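Local coordinates for possible substrate binding protein of ABC transporter system (Rhodopseudomonas palustris, PDB 3N0X) that probably binds branched-chain amino acids or related ligands outside the inner membrane and delivers them to an ABC transporter, at residues Tyr34-Lys37 with Gly38-Leu42; Gly123-Ser126 with Ser127-Ala130; Leu192-Ala195 with Leu196-Lys199. One frame throughout, in Å; residues are numbered along the deposited sequence. Where two conformers were deposited one is given.

Interaction 1. Residues Tyr34-Lys37 with Gly38-Leu42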
loop_
_atom_site.group_PDB
_atom_site.type_symbol
_atom_site.label_atom_id
_atom_site.label_comp_id
_atom_site.label_asym_id
_atom_site.label_seq_id
_atom_site.Cartn_x
_atom_site.Cartn_y
_atom_site.Cartn_z
ATOM N N TYR A 34 -2.403 -18.919 -10.225
ATOM C CA TYR A 34 -2.250 -19.664 -8.962
ATOM C C TYR A 34 -3.607 -20.192 -8.488
ATOM O O TYR A 34 -3.737 -21.382 -8.122
ATOM C CB TYR A 34 -1.613 -18.775 -7.888
ATOM C CG TYR A 34 -1.423 -19.479 -6.567
ATOM C CD1 TYR A 34 -2.406 -19.443 -5.587
ATOM C CD2 TYR A 34 -0.238 -20.140 -6.301
ATOM C CE1 TYR A 34 -2.217 -20.133 -4.366
ATOM C CE2 TYR A 34 -0.028 -20.778 -5.121
ATOM C CZ TYR A 34 -1.009 -20.804 -4.169
ATOM O OH TYR A 34 -0.717 -21.482 -3.002
ATOM N N ALA A 35 -4.613 -19.314 -8.467
ATOM C CA ALA A 35 -5.936 -19.629 -7.874
ATOM C C ALA A 35 -6.621 -20.736 -8.612
ATOM O O ALA A 35 -7.405 -21.464 -8.008
ATOM C CB ALA A 35 -6.819 -18.397 -7.874
ATOM N N THR A 36 -6.351 -20.861 -9.910
ATOM C CA THR A 36 -7.034 -21.814 -10.783
ATOM C C THR A 36 -6.157 -22.982 -11.186
ATOM O O THR A 36 -6.530 -23.774 -12.073
ATOM C CB THR A 36 -7.557 -21.107 -12.065
ATOM O OG1 THR A 36 -6.463 -20.627 -12.884
ATOM C CG2 THR A 36 -8.501 -19.961 -11.708
ATOM N N LYS A 37 -4.979 -23.117 -10.547
ATOM C CA LYS A 37 -4.018 -24.177 -10.873
ATOM C C LYS A 37 -3.701 -24.200 -12.356
ATOM O O LYS A 37 -3.552 -25.283 -12.966
ATOM C CB LYS A 37 -4.499 -25.552 -10.430
ATOM C CG LYS A 37 -4.637 -25.680 -8.941
ATOM C CD LYS A 37 -5.076 -27.094 -8.566
ATOM C CE LYS A 37 -5.441 -27.198 -7.094
ATOM N NZ LYS A 37 -4.244 -27.195 -6.251
ATOM N N GLY A 38 -3.608 -22.990 -12.933
ATOM C CA GLY A 38 -3.296 -22.783 -14.335
ATOM C C GLY A 38 -4.417 -22.983 -15.337
ATOM O O GLY A 38 -4.170 -22.848 -16.537
ATOM N N THR A 39 -5.612 -23.358 -14.901
ATOM C CA THR A 39 -6.713 -23.619 -15.829
ATOM C C THR A 39 -7.397 -22.355 -16.336
ATOM O O THR A 39 -8.059 -22.383 -17.378
ATOM C CB THR A 39 -7.809 -24.516 -15.224
ATOM O OG1 THR A 39 -8.543 -23.811 -14.214
ATOM C CG2 THR A 39 -7.200 -25.880 -14.694
HETATM N N MSE A 40 -7.257 -21.253 -15.597
HETATM C CA MSE A 40 -8.021 -20.032 -15.883
HETATM C C MSE A 40 -9.539 -20.290 -15.994
HETATM O O MSE A 40 -10.239 -19.634 -16.755
HETATM C CB MSE A 40 -7.450 -19.286 -17.114
HETATM C CG MSE A 40 -6.051 -18.733 -16.918
HETATM SE SE MSE A 40 -5.941 -17.374 -15.500
HETATM C CE MSE A 40 -6.808 -15.928 -16.390
ATOM N N THR A 41 -10.030 -21.278 -15.256
ATOM C CA THR A 41 -11.463 -21.537 -15.148
ATOM C C THR A 41 -11.800 -21.659 -13.685
ATOM O O THR A 41 -10.995 -22.155 -12.901
ATOM C CB THR A 41 -11.931 -22.837 -15.833
ATOM O OG1 THR A 41 -11.418 -23.976 -15.123
ATOM C CG2 THR A 41 -11.477 -22.869 -17.294
ATOM N N LEU A 42 -13.006 -21.210 -13.340
ATOM C CA LEU A 42 -13.512 -21.213 -11.980
ATOM C C LEU A 42 -14.957 -21.686 -12.005
ATOM O O LEU A 42 -15.813 -21.010 -12.588
ATOM C CB LEU A 42 -13.457 -19.793 -11.383
ATOM C CG LEU A 42 -13.926 -19.671 -9.927
ATOM C CD1 LEU A 42 -12.991 -20.436 -8.976
ATOM C CD2 LEU A 42 -13.985 -18.175 -9.558
#

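Interaction 2. Residues Gly123-Ser126 with Ser127-Ala130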
loop_
_atom_site.group_PDB
_atom_site.type_symbol
_atom_site.label_atom_id
_atom_site.label_comp_id
_atom_site.label_asym_id
_atom_site.label_seq_id
_atom_site.Cartn_x
_atom_site.Cartn_y
_atom_site.Cartn_z
ATOM N N GLY A 123 -5.609 -2.880 -1.912
ATOM C CA GLY A 123 -4.424 -2.077 -1.656
ATOM C C GLY A 123 -4.438 -1.596 -0.220
ATOM O O GLY A 123 -5.503 -1.444 0.393
ATOM N N ARG A 124 -3.269 -1.412 0.377
ATOM C CA ARG A 124 -3.264 -0.762 1.689
ATOM C C ARG A 124 -3.589 0.713 1.491
ATOM O O ARG A 124 -3.338 1.292 0.449
ATOM C CB ARG A 124 -1.966 -0.976 2.475
ATOM C CG ARG A 124 -0.865 0.046 2.292
ATOM C CD ARG A 124 -0.312 0.075 0.875
ATOM N NE ARG A 124 0.801 1.002 0.746
ATOM C CZ ARG A 124 1.377 1.395 -0.386
ATOM N NH1 ARG A 124 1.040 0.879 -1.578
ATOM N NH2 ARG A 124 2.334 2.326 -0.331
ATOM N N ASN A 125 -4.151 1.322 2.515
ATOM C CA ASN A 125 -4.379 2.758 2.491
ATOM C C ASN A 125 -3.273 3.509 3.226
ATOM O O ASN A 125 -2.446 2.913 3.922
ATOM C CB ASN A 125 -5.801 3.152 2.966
ATOM C CG ASN A 125 -6.083 2.848 4.407
ATOM O OD1 ASN A 125 -5.232 3.020 5.281
ATOM N ND2 ASN A 125 -7.309 2.395 4.691
ATOM N N SER A 126 -3.213 4.834 3.010
ATOM C CA SER A 126 -2.134 5.643 3.583
ATOM C C SER A 126 -2.161 5.630 5.120
ATOM O O SER A 126 -1.116 5.695 5.761
ATOM C CB SER A 126 -2.199 7.059 3.032
ATOM O OG SER A 126 -1.828 7.056 1.667
ATOM N N SER A 127 -3.341 5.512 5.710
ATOM C CA SER A 127 -3.424 5.309 7.169
ATOM C C SER A 127 -2.748 4.017 7.627
ATOM O O SER A 127 -2.042 4.027 8.655
ATOM C CB SER A 127 -4.855 5.401 7.705
ATOM O OG SER A 127 -5.270 6.761 7.712
ATOM N N GLN A 128 -2.935 2.906 6.901
ATOM C CA GLN A 128 -2.222 1.667 7.219
ATOM C C GLN A 128 -0.694 1.881 7.170
ATOM O O GLN A 128 0.034 1.412 8.058
ATOM C CB GLN A 128 -2.678 0.514 6.333
ATOM C CG GLN A 128 -4.075 -0.057 6.787
ATOM C CD GLN A 128 -4.668 -0.989 5.734
ATOM O OE1 GLN A 128 -4.747 -0.626 4.556
ATOM N NE2 GLN A 128 -5.103 -2.156 6.154
ATOM N N ASP A 129 -0.212 2.603 6.151
ATOM C CA ASP A 129 1.223 2.899 6.106
ATOM C C ASP A 129 1.688 3.632 7.400
ATOM O O ASP A 129 2.593 3.207 8.101
ATOM C CB ASP A 129 1.571 3.687 4.849
ATOM C CG ASP A 129 1.723 2.795 3.613
ATOM O OD1 ASP A 129 2.017 1.591 3.775
ATOM O OD2 ASP A 129 1.638 3.336 2.491
ATOM N N ALA A 130 0.999 4.717 7.748
ATOM C CA ALA A 130 1.425 5.534 8.849
ATOM C C ALA A 130 1.296 4.814 10.181
ATOM O O ALA A 130 2.191 4.864 11.012
ATOM C CB ALA A 130 0.607 6.870 8.838
HETATM O O HOH W 1 1.008 5.841 1.932
#

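Interaction 3. Residues Leu192-Ala195 with Leu196-Lys199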
loop_
_atom_site.group_PDB
_atom_site.type_symbol
_atom_site.label_atom_id
_atom_site.label_comp_id
_atom_site.label_asym_id
_atom_site.label_seq_id
_atom_site.Cartn_x
_atom_site.Cartn_y
_atom_site.Cartn_z
ATOM N N LEU A 192 14.604 19.886 14.536
ATOM C CA LEU A 192 14.342 18.496 14.917
ATOM C C LEU A 192 15.412 17.972 15.857
ATOM O O LEU A 192 15.113 17.348 16.882
ATOM C CB LEU A 192 14.227 17.618 13.659
ATOM C CG LEU A 192 13.012 17.877 12.763
ATOM C CD1 LEU A 192 13.260 17.278 11.392
ATOM C CD2 LEU A 192 11.726 17.300 13.373
ATOM N N PHE A 193 16.666 18.233 15.525
ATOM C CA PHE A 193 17.761 17.789 16.397
ATOM C C PHE A 193 17.659 18.462 17.759
ATOM O O PHE A 193 17.802 17.796 18.803
ATOM C CB PHE A 193 19.132 18.126 15.805
ATOM C CG PHE A 193 19.444 17.453 14.517
ATOM C CD1 PHE A 193 18.764 16.348 14.072
ATOM C CD2 PHE A 193 20.486 17.932 13.739
ATOM C CE1 PHE A 193 19.084 15.740 12.886
ATOM C CE2 PHE A 193 20.804 17.314 12.538
ATOM C CZ PHE A 193 20.115 16.221 12.118
ATOM N N ASP A 194 17.403 19.774 17.770
ATOM C CA ASP A 194 17.294 20.497 19.051
ATOM C C ASP A 194 16.124 20.011 19.910
ATOM O O ASP A 194 16.232 19.961 21.150
ATOM C CB ASP A 194 17.225 22.007 18.847
ATOM C CG ASP A 194 18.547 22.584 18.352
ATOM O OD1 ASP A 194 19.604 21.884 18.366
ATOM O OD2 ASP A 194 18.525 23.752 17.914
ATOM N N ALA A 195 15.036 19.590 19.263
ATOM C CA ALA A 195 13.884 19.026 19.951
ATOM C C ALA A 195 14.117 17.651 20.606
ATOM O O ALA A 195 13.326 17.223 21.451
ATOM C CB ALA A 195 12.683 18.914 18.984
ATOM N N LEU A 196 15.143 16.931 20.160
ATOM C CA LEU A 196 15.419 15.611 20.654
ATOM C C LEU A 196 16.732 15.429 21.433
ATOM O O LEU A 196 16.840 14.479 22.204
ATOM C CB LEU A 196 15.425 14.647 19.482
ATOM C CG LEU A 196 14.118 14.389 18.776
ATOM C CD1 LEU A 196 14.440 13.495 17.513
ATOM C CD2 LEU A 196 13.044 13.733 19.668
ATOM N N LYS A 197 17.732 16.263 21.163
ATOM C CA LYS A 197 19.084 15.979 21.609
ATOM C C LYS A 197 19.282 15.818 23.114
ATOM O O LYS A 197 20.236 15.160 23.524
ATOM C CB LYS A 197 20.075 17.007 21.079
ATOM C CG LYS A 197 19.874 18.417 21.630
ATOM C CD LYS A 197 20.846 19.331 20.969
ATOM C CE LYS A 197 20.601 20.763 21.369
ATOM N NZ LYS A 197 21.571 21.649 20.595
ATOM N N ASP A 198 18.420 16.431 23.916
ATOM C CA ASP A 198 18.575 16.352 25.366
ATOM C C ASP A 198 17.669 15.309 26.015
ATOM O O ASP A 198 17.695 15.170 27.236
ATOM C CB ASP A 198 18.356 17.721 26.001
ATOM C CG ASP A 198 19.457 18.707 25.661
ATOM O OD1 ASP A 198 20.637 18.296 25.479
ATOM O OD2 ASP A 198 19.152 19.926 25.581
ATOM N N LYS A 199 16.939 14.533 25.217
ATOM C CA LYS A 199 16.011 13.554 25.761
ATOM C C LYS A 199 16.778 12.313 26.193
ATOM O O LYS A 199 17.792 11.928 25.563
ATOM C CB LYS A 199 14.995 13.126 24.689
ATOM C CG LYS A 199 14.128 14.228 24.092
ATOM C CD LYS A 199 13.121 14.818 25.030
ATOM C CE LYS A 199 12.377 15.978 24.332
ATOM N NZ LYS A 199 11.533 16.777 25.259
HETATM O O HOH W 2 16.042 17.995 23.321
HETATM O O HOH W 3 17.732 21.336 22.893
HETATM O O HOH W 4 11.449 18.776 22.553
#

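Interaction 1. Residues Tyr34-Lys37 with Gly38-Leu42
Thr36 turns its whole side chain onto the residues that follow it, the hydroxyl lying against the backbone of Met40 and the methyl Thr36 CG2 resting 3.5 Å from Thr41 O. Its OG1 sits between the backbone N and the carbonyl carbon (chi1 66°), and from there it takes the N-H of Met40, with 2.9 Å from Met40 N to Thr36 OG1 and a bent approach of 141°. The same hydroxyl is hydrogen-bonded to Leu32 O, one turn back in the helix, so it ties the last helical turn to the chain leaving it.

Thr36 O is gripped twice by Thr39. The backbone N-H closes a type I' beta turn from Thr36 to Thr39, at 3.0 Å between Thr39 N and Thr36 O. The hydroxyl arrives in the carbonyl plane, on a lone pair, with Thr39 OG1 2.9 Å from Thr36 O. Thr39 OG1 also accepts from Thr41 N at 3.1 Å, an ST turn that leads into strand 41-42.

Helix 18-35 ends here in a Schellman motif with Lys37, at positive phi, as its C-prime residue. Gly38 also has positive phi, and a CB there would collide with Lys37 O. The selenomethionine Met40 turns back onto Met29 and Leu32 of the helix and pairs through its backbone with Ile47. Two threonine hydroxyls thus bond backbone groups at the tight turn from helix to edge strand, while Met40 adds apolar packing against the helix.

Interaction 2. Residues Gly123-Ser126 with Ser127-Ala130
Arg124 and Asp129 form the salt bridge of this helix start. The guanidinium comes side-on, NE and NH2 both directed at one carboxylate oxygen: Arg124 NE lies 3.0 Å from Asp129 OD2, and Arg124 NH2 is 3.1 Å from that same atom. Asp129 OD2 meets NH2 with its syn lone pair, while NE comes to its syn side, 29° out of the carboxylate plane; the two flat groups are turned well away from coplanar. A weak bond from NE to OD1 adds to the grip. The arginine chain bends at chi2 (-65°), which brings the guanidinium edge, NE and NH2, to Asp129 OD2. A water also donates to Asp129 OD2.

Two reciprocal bonds between Asn125 and Gln128 make a capping box. Asn125, the N-cap, presents OD1 to the amide of Gln128, with 2.8 Å between Gln128 N and Asn125 OD1 and the donor nearly in line with the C=O. In return the extended Gln128 side chain reaches back along the helix start so that Gln128 OE1 accepts from Asn125 N at 2.9 Å, in the carbonyl plane and almost straight at 164°. The two side chains cross at about a right angle. Asn125 O and Ser126 O then receive Asp129 N and Ala130 N, the first regular helical bonds.

Arg124 NH1 is hydrogen-bonded to a bound glycerol, probably from the crystallisation liquor. The cap joins strand 119-121 to helix 126-137. Gln128 NE2 reaches Ala335 O, while the side chains of Gln128 and Asp129 touch Gln337 and Met339 of strand 335-345, respectively. Ser127 OG bonds Asp108 OD2 in a loop, and Ser127 and Ala130 pack on Ala160 of helix 152-165.

Interaction 3. Residues Leu192-Ala195 with Leu196-Lys199
Lys197 reaches back along the end of the helix to Asp194, the two side chains lying side by side and pointing the same way. With chi1 at 66°, its CG is tucked over the backbone between N and C, and beyond CG the chain is fully extended, which carries the ammonium group past Phe193 O to the carboxylate. The salt bridge, an i to i+3 pair at the C-terminal end of the helix, measures 3.0 Å from Lys197 NZ to Asp194 OD1, and the nitrogen meets the oxygen from above the carboxylate plane, 53° out of it. Lys197 CE follows, 3.4 Å from Asp194 OD1. That oxygen has a second donor in Gln190 NE2, one turn earlier in the helix. With an alanine here, the Asp194 carboxylate would probably lose its charged mate, keeping the Gln190 amide as a donor, and the methylenes that run past Phe193 O would be gone.

Lys199 takes another course. Its chain bends at chi2 (-69°), bringing Lys199 CE to 3.3 Å from Ala195 O. A water donates to that carbonyl and accepts a weak bond from Lys199 NZ. Two further waters donate to Asp194 O, one of them also accepting from Asp198 N. Phe193 O takes the amides of both Leu196 and Lys197, the latter at 2.8 Å between Lys197 N and Phe193 O. A type I beta turn from Leu196 to Lys199 leads on toward strand 202-207.

Leu192 and Leu196 both pack on Ala145 of strand 142-149 and Ile205 of strand 202-207, which fastens helix 186-196 to the four-stranded parallel sheet. Ala195 reaches Thr174 and Leu196 Ala173 on strand 171-178, and the Phe193 ring meets that of Tyr227.

Overall arrangement
The three contacts follow one another along the chain, each at a helix end: interactions 1 and 3 where helices stop, interaction 2 where one starts. Interactions 1 and 3 lie on opposite sides of the chain's centre, their own centres 56 Å apart. Interaction 2 is near the middle, 30 Å centre to centre from interaction 1 and 29 Å from interaction 3. This suits a two-lobed periplasmic binding protein: interaction 1 borders the mixed sheet of one lobe, interaction 3 the parallel sheet of the other, and interaction 2 leads from the first toward the second. The glycerol at interaction 2 has a position consistent with the cleft between lobes, where relatives bind ligand; interactions 1 and 3 lie far off.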